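Local coordinates for packaging protein UL32 (Human herpesvirus 8 type M, PDB 6XF9) that assembles into a pentameric, zinc-binding ring required for herpesviral packaging, and probably helps bring new capsids to nuclear replication compartments for genome cleavage and packaging, at residues R210-G215 with K395-S400. Residues are numbered along the deposited sequence; the frame is centred on the assembly and turned at random.
Sequences RATFCG and KKLRAS
Leu397 reaches from helix 391-402 into the last turn of helix 207-213 and meets two consecutive residues there, Thr212 and Phe213. One of its methyls does most of the work: Leu397 CD2 sits 3.5 Å from Phe213 CE2 and 3.6 Å from Phe213 CZ, so it bears on the far end of the ring, at a slant to the ring plane. The leucine is carried there by its first torsion, which sets CG anti to the backbone N (chi1 -165°) and directs the branched end toward helix 207-213. Leucine and phenylalanine side chains cross at about a right angle.

Thr212 takes the other part of the contact, more loosely. Its OG1 lies 4.2 Å from Leu397 CB, a distance of plain van der Waals neighbours. The hydroxyl has its polar partner in its own helix, the carbonyl O of Leu208, and can therefore face the leucine although the site is buried. The methyl branch points toward the ring instead: Thr212 CG2 stands 3.9 Å above the centre of one face of Phe213.

This is a small, buried van der Waals contact, away from the zinc sites, between two helices far apart in sequence. Cys214 is the first residue to leave helical geometry, which places it at the C-terminal end of helix 207-213. Leu208 and Ala209, farther back along that helix, also touch Leu397. Pro389 meets both Thr212 and Phe213, Phe81 of helix 71-83 packs against the phenylalanine, and Arg398 ties helix 391-402 to helix 71-83 through salt bridges with Glu73 and Asp74.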
ATOM      1  N   ARG D 210      16.871 -50.261  10.052  1.00 47.24           N
ATOM      2  CA  ARG D 210      17.834 -50.775   9.086  1.00 48.77           C
ATOM      3  C   ARG D 210      18.112 -52.249   9.334  1.00 49.43           C
ATOM      4  O   ARG D 210      18.100 -53.065   8.403  1.00 50.11           O
ATOM      5  CB  ARG D 210      19.134 -49.991   9.166  1.00 50.05           C
ATOM      6  CG  ARG D 210      19.965 -50.107   7.920  1.00 51.70           C
ATOM      7  CD  ARG D 210      21.384 -49.660   8.193  1.00 53.27           C
ATOM      8  NE  ARG D 210      21.915 -50.411   9.321  1.00 53.64           N
ATOM      9  CZ  ARG D 210      22.201 -51.714   9.282  1.00 53.90           C
ATOM     10  NH1 ARG D 210      22.005 -52.408   8.168  1.00 54.25           N
ATOM     11  NH2 ARG D 210      22.670 -52.326  10.363  1.00 53.82           N
ATOM     12  N   ALA D 211      18.380 -52.599  10.596  1.00 57.31           N
ATOM     13  CA  ALA D 211      18.633 -53.981  10.974  1.00 57.45           C
ATOM     14  C   ALA D 211      17.458 -54.875  10.616  1.00 56.90           C
ATOM     15  O   ALA D 211      17.650 -55.984  10.107  1.00 58.00           O
ATOM     16  CB  ALA D 211      18.919 -54.056  12.471  1.00 57.24           C
ATOM     17  N   THR D 212      16.235 -54.386  10.806  1.00 53.42           N
ATOM     18  CA  THR D 212      15.073 -55.240  10.617  1.00 52.81           C
ATOM     19  C   THR D 212      14.702 -55.436   9.156  1.00 53.23           C
ATOM     20  O   THR D 212      14.162 -56.486   8.801  1.00 53.59           O
ATOM     21  CB  THR D 212      13.879 -54.666  11.363  1.00 51.54           C
ATOM     22  OG1 THR D 212      14.244 -54.491  12.731  1.00 51.69           O
ATOM     23  CG2 THR D 212      12.711 -55.610  11.294  1.00 51.41           C
ATOM     24  N   PHE D 213      14.959 -54.465   8.288  1.00 49.65           N
ATOM     25  CA  PHE D 213      14.376 -54.511   6.955  1.00 49.73           C
ATOM     26  C   PHE D 213      15.386 -54.543   5.834  1.00 51.14           C
ATOM     27  O   PHE D 213      15.032 -54.956   4.724  1.00 51.86           O
ATOM     28  CB  PHE D 213      13.445 -53.311   6.733  1.00 48.68           C
ATOM     29  CG  PHE D 213      12.298 -53.251   7.704  1.00 47.39           C
ATOM     30  CD1 PHE D 213      11.185 -54.058   7.532  1.00 47.27           C
ATOM     31  CD2 PHE D 213      12.326 -52.380   8.771  1.00 46.58           C
ATOM     32  CE1 PHE D 213      10.123 -54.001   8.419  1.00 46.52           C
ATOM     33  CE2 PHE D 213      11.266 -52.313   9.658  1.00 45.77           C
ATOM     34  CZ  PHE D 213      10.166 -53.124   9.485  1.00 45.77           C
ATOM     35  N   CYS D 214      16.608 -54.105   6.074  1.00 63.48           N
ATOM     36  CA  CYS D 214      17.571 -53.911   5.010  1.00 65.20           C
ATOM     37  C   CYS D 214      18.468 -55.138   4.856  1.00 66.72           C
ATOM     38  O   CYS D 214      18.690 -55.906   5.799  1.00 66.43           O
ATOM     39  CB  CYS D 214      18.383 -52.645   5.286  1.00 65.38           C
ATOM     40  SG  CYS D 214      17.309 -51.114   5.243  1.00 64.21           S
ATOM     41  N   GLY D 215      19.011 -55.289   3.643  1.00110.94           N
ATOM     42  CA  GLY D 215      19.871 -56.398   3.260  1.00112.36           C
ATOM     43  C   GLY D 215      19.254 -57.136   2.085  1.00112.99           C
ATOM     44  O   GLY D 215      18.041 -57.405   2.091  1.00111.91           O
ATOM     45  N   LYS D 395      11.419 -57.775  16.774  1.00 57.95           N
ATOM     46  CA  LYS D 395      10.950 -57.732  18.156  1.00 58.28           C
ATOM     47  C   LYS D 395      11.515 -56.520  18.880  1.00 57.63           C
ATOM     48  O   LYS D 395      10.828 -55.904  19.699  1.00 57.48           O
ATOM     49  CB  LYS D 395      11.329 -59.025  18.883  1.00 60.59           C
ATOM     50  N   LYS D 396      12.759 -56.144  18.571  1.00 65.86           N
ATOM     51  CA  LYS D 396      13.322 -54.950  19.191  1.00 65.30           C
ATOM     52  C   LYS D 396      12.656 -53.697  18.646  1.00 63.77           C
ATOM     53  O   LYS D 396      12.356 -52.765  19.406  1.00 63.39           O
ATOM     54  CB  LYS D 396      14.832 -54.885  18.954  1.00 65.75           C
ATOM     55  CG  LYS D 396      15.656 -55.940  19.686  1.00 67.62           C
ATOM     56  CD  LYS D 396      17.166 -55.709  19.478  1.00 68.12           C
ATOM     57  CE  LYS D 396      17.716 -56.468  18.249  1.00 68.78           C
ATOM     58  NZ  LYS D 396      18.200 -57.871  18.580  1.00 71.06           N
ATOM     59  N   LEU D 397      12.373 -53.682  17.339  1.00 53.21           N
ATOM     60  CA  LEU D 397      11.666 -52.559  16.736  1.00 52.03           C
ATOM     61  C   LEU D 397      10.347 -52.319  17.445  1.00 52.17           C
ATOM     62  O   LEU D 397      10.093 -51.223  17.955  1.00 52.28           O
ATOM     63  CB  LEU D 397      11.382 -52.857  15.265  1.00 51.72           C
ATOM     64  CG  LEU D 397      10.967 -51.751  14.282  1.00 51.09           C
ATOM     65  CD1 LEU D 397      12.145 -50.833  13.975  1.00 51.05           C
ATOM     66  CD2 LEU D 397      10.348 -52.301  12.996  1.00 50.86           C
ATOM     67  N   ARG D 398       9.512 -53.357  17.526  1.00 62.14           N
ATOM     68  CA  ARG D 398       8.192 -53.216  18.126  1.00 62.55           C
ATOM     69  C   ARG D 398       8.270 -52.718  19.556  1.00 63.22           C
ATOM     70  O   ARG D 398       7.429 -51.925  19.987  1.00 63.68           O
ATOM     71  CB  ARG D 398       7.452 -54.541  18.073  1.00 63.26           C
ATOM     72  CG  ARG D 398       7.291 -55.071  16.679  1.00 62.81           C
ATOM     73  CD  ARG D 398       6.656 -56.450  16.674  1.00 64.20           C
ATOM     74  NE  ARG D 398       5.670 -56.658  17.740  1.00 65.00           N
ATOM     75  CZ  ARG D 398       4.489 -57.245  17.554  1.00 65.56           C
ATOM     76  NH1 ARG D 398       4.121 -57.646  16.338  1.00 65.16           N
ATOM     77  NH2 ARG D 398       3.661 -57.409  18.578  1.00 66.72           N
ATOM     78  N   ALA D 399       9.215 -53.240  20.332  1.00 62.09           N
ATOM     79  CA  ALA D 399       9.386 -52.775  21.703  1.00 62.65           C
ATOM     80  C   ALA D 399       9.712 -51.291  21.725  1.00 62.30           C
ATOM     81  O   ALA D 399       9.179 -50.534  22.543  1.00 62.91           O
ATOM     82  CB  ALA D 399      10.496 -53.569  22.382  1.00 63.94           C
ATOM     83  N   SER D 400      10.578 -50.857  20.811  1.00 62.40           N
ATOM     84  CA  SER D 400      10.964 -49.457  20.770  1.00 62.17           C
ATOM     85  C   SER D 400       9.771 -48.604  20.361  1.00 62.24           C
ATOM     86  O   SER D 400       9.442 -47.609  21.024  1.00 62.83           O
ATOM     87  CB  SER D 400      12.125 -49.293  19.788  1.00 61.65           C
ATOM     88  OG  SER D 400      12.720 -48.011  19.864  1.00 61.88           O
TER